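Local coordinates for phosphogluconate dehydrogenase NAD-binding putative C-terminal domain-containing protein (Sinorhizobium meliloti, PDB 4EZB) that is of unknown specific function but is probably an oxidoreductase with an NAD-binding Rossmann-type domain and a helical C-terminal domain, at residues A[255-260]-A[283-288]. Residues are numbered along the deposited sequence; the frame is centred on the assembly and turned at random.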
loop_
_atom_site.group_PDB
_atom_site.type_symbol
_atom_site.label_atom_id
_atom_site.label_comp_id
_atom_site.label_asym_id
_atom_site.label_seq_id
_atom_site.Cartn_x
_atom_site.Cartn_y
_atom_site.Cartn_z
ATOM N N ARG A 255 -15.045 11.639 1.628
ATOM C CA ARG A 255 -15.653 10.470 2.293
ATOM C C ARG A 255 -14.706 9.259 2.435
ATOM O O ARG A 255 -14.828 8.486 3.390
ATOM C CB ARG A 255 -16.978 10.079 1.621
ATOM C CG ARG A 255 -17.989 11.220 1.607
ATOM C CD ARG A 255 -19.406 10.750 1.915
ATOM N NE ARG A 255 -20.237 11.828 2.467
ATOM C CZ ARG A 255 -21.471 11.674 2.951
ATOM N NH1 ARG A 255 -22.053 10.480 2.962
ATOM N NH2 ARG A 255 -22.130 12.721 3.428
ATOM N N ARG A 256 -13.775 9.110 1.490
ATOM C CA ARG A 256 -12.716 8.083 1.547
ATOM C C ARG A 256 -11.724 8.300 2.710
ATOM O O ARG A 256 -11.198 7.328 3.284
ATOM C CB ARG A 256 -11.975 7.984 0.202
ATOM C CG ARG A 256 -12.847 7.452 -0.935
ATOM C CD ARG A 256 -12.132 7.438 -2.278
ATOM N NE ARG A 256 -11.244 6.287 -2.421
ATOM C CZ ARG A 256 -11.626 5.049 -2.753
ATOM N NH1 ARG A 256 -12.903 4.759 -2.980
ATOM N NH2 ARG A 256 -10.716 4.081 -2.854
ATOM N N VAL A 257 -11.485 9.572 3.051
ATOM C CA VAL A 257 -10.683 9.933 4.225
ATOM C C VAL A 257 -11.380 9.624 5.561
ATOM O O VAL A 257 -10.709 9.247 6.533
ATOM C CB VAL A 257 -10.262 11.414 4.174
ATOM C CG1 VAL A 257 -9.715 11.894 5.519
ATOM C CG2 VAL A 257 -9.232 11.607 3.084
ATOM N N THR A 258 -12.704 9.803 5.613
ATOM C CA THR A 258 -13.495 9.421 6.793
ATOM C C THR A 258 -13.401 7.915 7.029
ATOM O O THR A 258 -12.999 7.492 8.103
ATOM C CB THR A 258 -14.980 9.824 6.677
ATOM O OG1 THR A 258 -15.095 11.051 5.950
ATOM C CG2 THR A 258 -15.589 9.998 8.063
ATOM N N GLU A 259 -13.751 7.122 6.014
ATOM C CA GLU A 259 -13.595 5.653 6.035
ATOM C C GLU A 259 -12.208 5.184 6.519
ATOM O O GLU A 259 -12.103 4.184 7.237
ATOM C CB GLU A 259 -13.869 5.065 4.646
ATOM C CG GLU A 259 -15.248 5.367 4.082
ATOM C CD GLU A 259 -15.372 4.995 2.616
ATOM O OE1 GLU A 259 -15.035 3.844 2.257
ATOM O OE2 GLU A 259 -15.816 5.851 1.819
HETATM N N MSE A 260 -11.159 5.909 6.110
HETATM C CA MSE A 260 -9.770 5.636 6.536
HETATM C C MSE A 260 -9.523 6.003 7.981
HETATM O O MSE A 260 -8.874 5.242 8.703
HETATM C CB MSE A 260 -8.750 6.350 5.634
HETATM C CG MSE A 260 -7.435 5.573 5.499
HETATM SE SE MSE A 260 -7.739 3.658 5.097
HETATM C CE MSE A 260 -5.922 3.047 4.637
ATOM N N THR A 283 -2.855 11.059 3.090
ATOM C CA THR A 283 -2.460 11.134 1.685
ATOM C C THR A 283 -3.644 11.393 0.784
ATOM O O THR A 283 -3.587 12.271 -0.086
ATOM C CB THR A 283 -1.742 9.853 1.224
ATOM O OG1 THR A 283 -0.565 9.664 2.026
ATOM C CG2 THR A 283 -1.332 9.951 -0.271
ATOM N N ILE A 284 -4.702 10.612 0.980
ATOM C CA ILE A 284 -5.925 10.747 0.180
ATOM C C ILE A 284 -6.567 12.148 0.365
ATOM O O ILE A 284 -7.003 12.775 -0.607
ATOM C CB ILE A 284 -6.901 9.592 0.497
ATOM C CG1 ILE A 284 -6.346 8.275 -0.041
ATOM C CG2 ILE A 284 -8.288 9.855 -0.080
ATOM C CD1 ILE A 284 -7.029 7.051 0.543
ATOM N N ALA A 285 -6.564 12.649 1.601
ATOM C CA ALA A 285 -7.078 14.006 1.901
ATOM C C ALA A 285 -6.224 15.086 1.264
ATOM O O ALA A 285 -6.757 16.028 0.674
ATOM C CB ALA A 285 -7.158 14.241 3.400
ATOM N N ALA A 286 -4.903 14.967 1.410
ATOM C CA ALA A 286 -3.979 15.904 0.787
ATOM C C ALA A 286 -4.170 15.922 -0.719
ATOM O O ALA A 286 -4.172 16.989 -1.317
ATOM C CB ALA A 286 -2.540 15.550 1.129
ATOM N N ALA A 287 -4.351 14.739 -1.316
ATOM C CA ALA A 287 -4.463 14.595 -2.770
ATOM C C ALA A 287 -5.802 15.100 -3.302
ATOM O O ALA A 287 -5.851 15.756 -4.359
ATOM C CB ALA A 287 -4.231 13.153 -3.198
ATOM N N HIS A 288 -6.871 14.806 -2.564
ATOM C CA HIS A 288 -8.200 15.324 -2.892
ATOM C C HIS A 288 -8.211 16.864 -2.925
ATOM O O HIS A 288 -8.705 17.482 -3.884
ATOM C CB HIS A 288 -9.230 14.815 -1.886
ATOM C CG HIS A 288 -10.604 15.352 -2.122
ATOM N ND1 HIS A 288 -11.467 14.808 -3.053
ATOM C CD2 HIS A 288 -11.256 16.404 -1.573
ATOM C CE1 HIS A 288 -12.596 15.492 -3.057
ATOM N NE2 HIS A 288 -12.497 16.461 -2.165
#
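Val257 meets Ile284 and Ala285 where two consecutive helices of the all-helical C-terminal domain, 238-268 and 275-291, pack as an antiparallel hairpin. The N-to-C directions of the two short segments make an angle of 168°, with their axes 8.9 Å from each other at closest approach. Val257 does most of the touching from its helix, and its two methyls divide the work. CG2 stands anti to the carbonyl carbon and reaches the backbone of the second helix, 3.2 Å from Ala285 N. The same methyl lies 3.4 Å from Ala285 CB, tighter than usual for two carbons, whereas Val257 CG1 sits farther from that CB, at 4.1 Å. A compact branched residue facing an alanine suits such a place: with only a methyl on Ala285, the CA atoms of Val257 and Ala285 come within 5.9 Å.

Ile284 fills the more buried side of the interface. Its CG2 rests 3.7 Å from Val257 CG2. It also meets the aliphatic base of Arg256, and the isoleucine side chain packs against Lys203 and Glu206 of helix 190-218 and Thr249 of helix 238-268. A bulky, branched apolar side chain suits this buried place, which both of those helices reach.

Arg256 combines two roles. Its chain bends at chi3 (80°), and NH2 forms a salt bridge with Glu206, giving the guanidinium of this buried arginine a carboxylate partner that probably favours its positive charge. Tyr245 and Arg248 touch the same side chain. One turn away, Glu259 pairs with Lys203, a second ionic tie to helix 190-218. Farther along the hairpin, His288 ND1 hydrogen-bonds to Thr249 O, joining the two helices again. At the root of the arginine side chain, Arg256 CB lies 4.1 Å from Ile284 CG2.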